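PDB 5E75: SusD-like protein BACOVA_02651 from Bacteroides ovatus, which binds polysaccharide at the cell surface and probably captures xyloglucan there before its transport into the periplasm for degradation. Local coordinates for residues T15-L20 and S100-A105; A113-A118 and N160-A165. All blocks are in the same frame, centred on the assembly; numbering follows the deposited sequence.

Interaction 1. Residues T15-L20 and S100-A105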
# COMPACT_ATOMS: atom_id res chain seq x y z
N THR A 15 9.51 19.56 27.71
CA THR A 15 10.65 20.38 28.13
C THR A 15 11.97 19.88 27.56
O THR A 15 13.04 20.43 27.86
CB THR A 15 10.75 20.46 29.67
OG1 THR A 15 11.10 19.18 30.20
CG2 THR A 15 9.42 20.91 30.27
N SER A 16 11.91 18.84 26.71
CA SER A 16 13.10 18.38 25.99
C SER A 16 12.72 17.89 24.62
O SER A 16 11.56 17.55 24.37
CB SER A 16 13.83 17.27 26.75
OG SER A 16 13.11 16.04 26.72
N ASP A 17 13.70 17.84 23.73
CA ASP A 17 13.48 17.31 22.39
C ASP A 17 12.98 15.86 22.47
O ASP A 17 12.06 15.47 21.74
CB ASP A 17 14.76 17.39 21.57
CG ASP A 17 15.14 18.81 21.19
OD1 ASP A 17 14.44 19.75 21.62
OD2 ASP A 17 16.14 18.98 20.48
N GLU A 18 13.54 15.07 23.38
CA GLU A 18 13.16 13.67 23.50
C GLU A 18 11.72 13.50 23.98
O GLU A 18 11.01 12.59 23.54
CB GLU A 18 14.13 12.93 24.42
CG GLU A 18 15.53 12.79 23.83
CD GLU A 18 16.43 13.98 24.10
OE1 GLU A 18 15.96 14.99 24.69
OE2 GLU A 18 17.61 13.90 23.72
N ALA A 19 11.26 14.41 24.85
CA ALA A 19 9.89 14.36 25.32
C ALA A 19 8.94 14.64 24.18
O ALA A 19 7.88 14.01 24.05
CB ALA A 19 9.67 15.36 26.46
N LEU A 20 9.30 15.59 23.32
CA LEU A 20 8.46 15.93 22.20
C LEU A 20 8.42 14.75 21.23
O LEU A 20 7.37 14.45 20.66
CB LEU A 20 8.98 17.18 21.50
CG LEU A 20 8.23 17.61 20.24
CD1 LEU A 20 6.75 17.82 20.53
CD2 LEU A 20 8.84 18.87 19.67
N SER A 100 13.54 25.15 26.29
CA SER A 100 14.57 24.11 26.20
C SER A 100 14.40 23.15 25.01
O SER A 100 15.31 22.38 24.69
CB SER A 100 14.65 23.34 27.51
OG SER A 100 13.36 23.09 28.02
N VAL A 101 13.25 23.20 24.34
CA VAL A 101 13.03 22.43 23.12
C VAL A 101 13.60 23.20 21.92
O VAL A 101 13.31 24.38 21.74
CB VAL A 101 11.55 22.14 22.90
CG1 VAL A 101 11.35 21.30 21.66
CG2 VAL A 101 10.95 21.43 24.11
N SER A 102 14.41 22.53 21.10
CA SER A 102 15.11 23.18 20.00
C SER A 102 14.22 23.42 18.78
O SER A 102 13.24 22.72 18.56
CB SER A 102 16.31 22.34 19.55
OG SER A 102 15.89 21.14 18.90
N GLU A 103 14.59 24.41 17.97
CA GLU A 103 13.87 24.67 16.73
C GLU A 103 13.99 23.49 15.78
O GLU A 103 13.04 23.17 15.06
CB GLU A 103 14.36 25.99 16.10
CG GLU A 103 13.75 26.32 14.74
CD GLU A 103 12.28 26.73 14.80
OE1 GLU A 103 11.67 26.72 15.88
OE2 GLU A 103 11.72 27.05 13.73
N ALA A 104 15.13 22.80 15.77
CA ALA A 104 15.29 21.60 14.97
C ALA A 104 14.22 20.58 15.33
O ALA A 104 13.59 19.99 14.46
CB ALA A 104 16.69 21.00 15.18
N ALA A 105 14.00 20.38 16.62
CA ALA A 105 13.03 19.39 17.05
C ALA A 105 11.60 19.84 16.76
O ALA A 105 10.75 19.02 16.38
CB ALA A 105 13.21 19.10 18.51
O HOH W 1 16.13 19.36 24.57

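Interaction 2. Residues A113-A118 and N160-A165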
# COMPACT_ATOMS: atom_id res chain seq x y z
N ALA A 113 4.37 15.36 11.30
CA ALA A 113 2.92 15.48 11.32
C ALA A 113 2.41 15.78 9.91
O ALA A 113 1.48 15.13 9.44
CB ALA A 113 2.50 16.57 12.28
N ARG A 114 3.01 16.75 9.23
CA ARG A 114 2.53 17.13 7.91
C ARG A 114 2.79 16.03 6.87
O ARG A 114 1.98 15.82 5.97
CB ARG A 114 3.13 18.47 7.47
CG ARG A 114 2.67 19.61 8.37
CD ARG A 114 3.07 20.98 7.85
NE ARG A 114 2.32 21.35 6.66
CZ ARG A 114 2.37 22.54 6.08
NH1 ARG A 114 3.13 23.51 6.59
NH2 ARG A 114 1.65 22.78 4.99
N LEU A 115 3.88 15.29 7.02
CA LEU A 115 4.12 14.14 6.14
C LEU A 115 3.02 13.10 6.29
O LEU A 115 2.51 12.57 5.30
CB LEU A 115 5.49 13.51 6.45
CG LEU A 115 5.86 12.20 5.73
CD1 LEU A 115 5.82 12.39 4.23
CD2 LEU A 115 7.23 11.65 6.15
N MET A 116 2.66 12.79 7.53
CA MET A 116 1.62 11.79 7.75
C MET A 116 0.27 12.29 7.28
O MET A 116 -0.49 11.52 6.67
CB MET A 116 1.56 11.34 9.21
CG MET A 116 2.80 10.62 9.67
SD MET A 116 3.07 9.12 8.74
CE MET A 116 4.46 8.42 9.62
N ARG A 117 -0.03 13.55 7.51
CA ARG A 117 -1.28 14.13 7.04
C ARG A 117 -1.36 14.06 5.51
O ARG A 117 -2.41 13.72 4.95
CB ARG A 117 -1.38 15.58 7.53
CG ARG A 117 -2.72 16.25 7.23
CD ARG A 117 -2.88 17.57 7.95
NE ARG A 117 -1.99 18.60 7.46
CZ ARG A 117 -1.87 19.80 8.02
NH1 ARG A 117 -2.57 20.12 9.11
NH2 ARG A 117 -1.05 20.68 7.49
N ALA A 118 -0.25 14.33 4.85
CA ALA A 118 -0.18 14.23 3.40
C ALA A 118 -0.43 12.81 2.94
O ALA A 118 -1.19 12.58 2.00
CB ALA A 118 1.17 14.73 2.88
N ASN A 160 1.55 20.95 -0.41
CA ASN A 160 2.02 21.93 0.56
C ASN A 160 2.61 21.25 1.79
O ASN A 160 3.67 21.65 2.30
CB ASN A 160 0.89 22.86 0.99
CG ASN A 160 0.46 23.83 -0.10
OD1 ASN A 160 1.08 23.94 -1.16
ND2 ASN A 160 -0.65 24.52 0.16
N ASP A 161 1.94 20.21 2.27
CA ASP A 161 2.42 19.46 3.42
C ASP A 161 3.76 18.78 3.10
O ASP A 161 4.70 18.82 3.91
CB ASP A 161 1.42 18.38 3.84
CG ASP A 161 0.32 18.88 4.76
OD1 ASP A 161 0.39 20.04 5.24
OD2 ASP A 161 -0.61 18.11 5.03
N LEU A 162 3.85 18.15 1.94
CA LEU A 162 5.09 17.50 1.56
C LEU A 162 6.24 18.49 1.36
O LEU A 162 7.39 18.18 1.69
CB LEU A 162 4.87 16.65 0.30
CG LEU A 162 3.99 15.43 0.55
CD1 LEU A 162 3.59 14.78 -0.76
CD2 LEU A 162 4.69 14.42 1.44
N ASN A 163 5.95 19.67 0.83
CA ASN A 163 6.98 20.71 0.67
C ASN A 163 7.59 21.04 2.02
O ASN A 163 8.80 21.13 2.15
CB ASN A 163 6.43 21.99 0.02
CG ASN A 163 6.19 21.86 -1.47
OD1 ASN A 163 6.76 21.00 -2.14
ND2 ASN A 163 5.37 22.75 -2.01
N TYR A 164 6.75 21.22 3.03
CA TYR A 164 7.26 21.53 4.36
C TYR A 164 8.13 20.39 4.86
O TYR A 164 9.20 20.62 5.42
CB TYR A 164 6.12 21.82 5.34
CG TYR A 164 6.63 22.29 6.69
CD1 TYR A 164 7.04 21.38 7.67
CD2 TYR A 164 6.74 23.65 6.99
CE1 TYR A 164 7.53 21.80 8.90
CE2 TYR A 164 7.22 24.07 8.23
CZ TYR A 164 7.61 23.14 9.17
OH TYR A 164 8.10 23.51 10.39
N ALA A 165 7.69 19.15 4.66
CA ALA A 165 8.45 18.02 5.14
C ALA A 165 9.78 17.86 4.41
O ALA A 165 10.79 17.52 5.02
CB ALA A 165 7.63 16.73 5.04

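Interaction 1. Residues T15-L20 and S100-A105
Two helix starts meet here, those of helices 17-24 and 103-125, and D17, in the first turn of one, reaches over to the N-cap of the other. Its carboxylate takes S102 with both oxygens. D17 OD1 receives the backbone N of S102 at 2.8 Å through its syn lone pair, in a nearly straight bond (169°), while D17 OD2 accepts from S102 OG at 2.7 Å, the hydroxyl lying on the syn side but 30° out of the carboxylate plane. S102 OG sits between its own backbone N and carbonyl carbon (chi1 70°), which lets it also accept from A105 N as the helix cap. A105 CB presses against the carboxylate, 3.3 Å from D17 CG. Beside this, L20 CD2 meets V101 CG1 at 4.0 Å, the two side chains crossing at about a right angle, and a water joins D17 N to S100 O. Replacing D17 by an alanine removes both oxygens, which would probably leave S102 N and OG without these partners and open a gap beside A105 CB. The negative carboxylate beside the start of helix 103-125 is likely to be favoured by the helix dipole.

Interaction 2. Residues A113-A118 and N160-A165
D161 is held by two arginines that meet its carboxylate at very different angles. The guanidinium of R117 lies almost flat with it, the planes 18° apart, and grips side-on with one nitrogen to each oxygen: NE to D161 OD2 at 2.8 Å and NH2 to D161 OD1 at 2.7 Å, both bonds nearly straight. R114 stands across, its guanidinium plane 87° from that of the carboxylate, and puts two nitrogens on OD1 alone. R114 NE reaches D161 OD1 at 2.7 Å from above the carboxylate plane, and R114 NH2 donates to the anti lone pair of D161 OD1 at 3.0 Å, in a more bent bond. OD1 thus takes three donors. Both arginine chains bend at chi3, turning NE and NH2 toward the aspartate. The network bridges roughly antiparallel helices, 103-125 and 151-168, local directions 147° apart and axes 8.0 Å at closest, part of the largely helical, TPR-related framework expected of the SusD family. Y164 CB lies 3.5 Å above the R114 guanidinium plane, over its margin. Alongside, L115 CD1 touches L162 CD2 at 3.6 Å, and A118 CB rests on L162 CG. R114 NH2 also salt-bridges E519, and R117 NH1 bonds to N87 OD1.

In the fold
Helix 103-125 carries both contacts: interaction 1 lies at its start and interaction 2 about three to four turns further along. Their centres are 20 Å apart and their nearest atoms about 6 Å, so they do not touch. Along the chain both segments of the first precede those of the second, and all four belong to the N-terminal, largely helical part of the protein. The centre of interaction 1 lies about 32 Å from the chain's centre, at the periphery and partly buried; that of interaction 2 lies about 18 Å from it, and the contact is buried. The same helix thus joins the N-terminal helix 17-24 at the periphery to helix 151-168 deeper in the helical region.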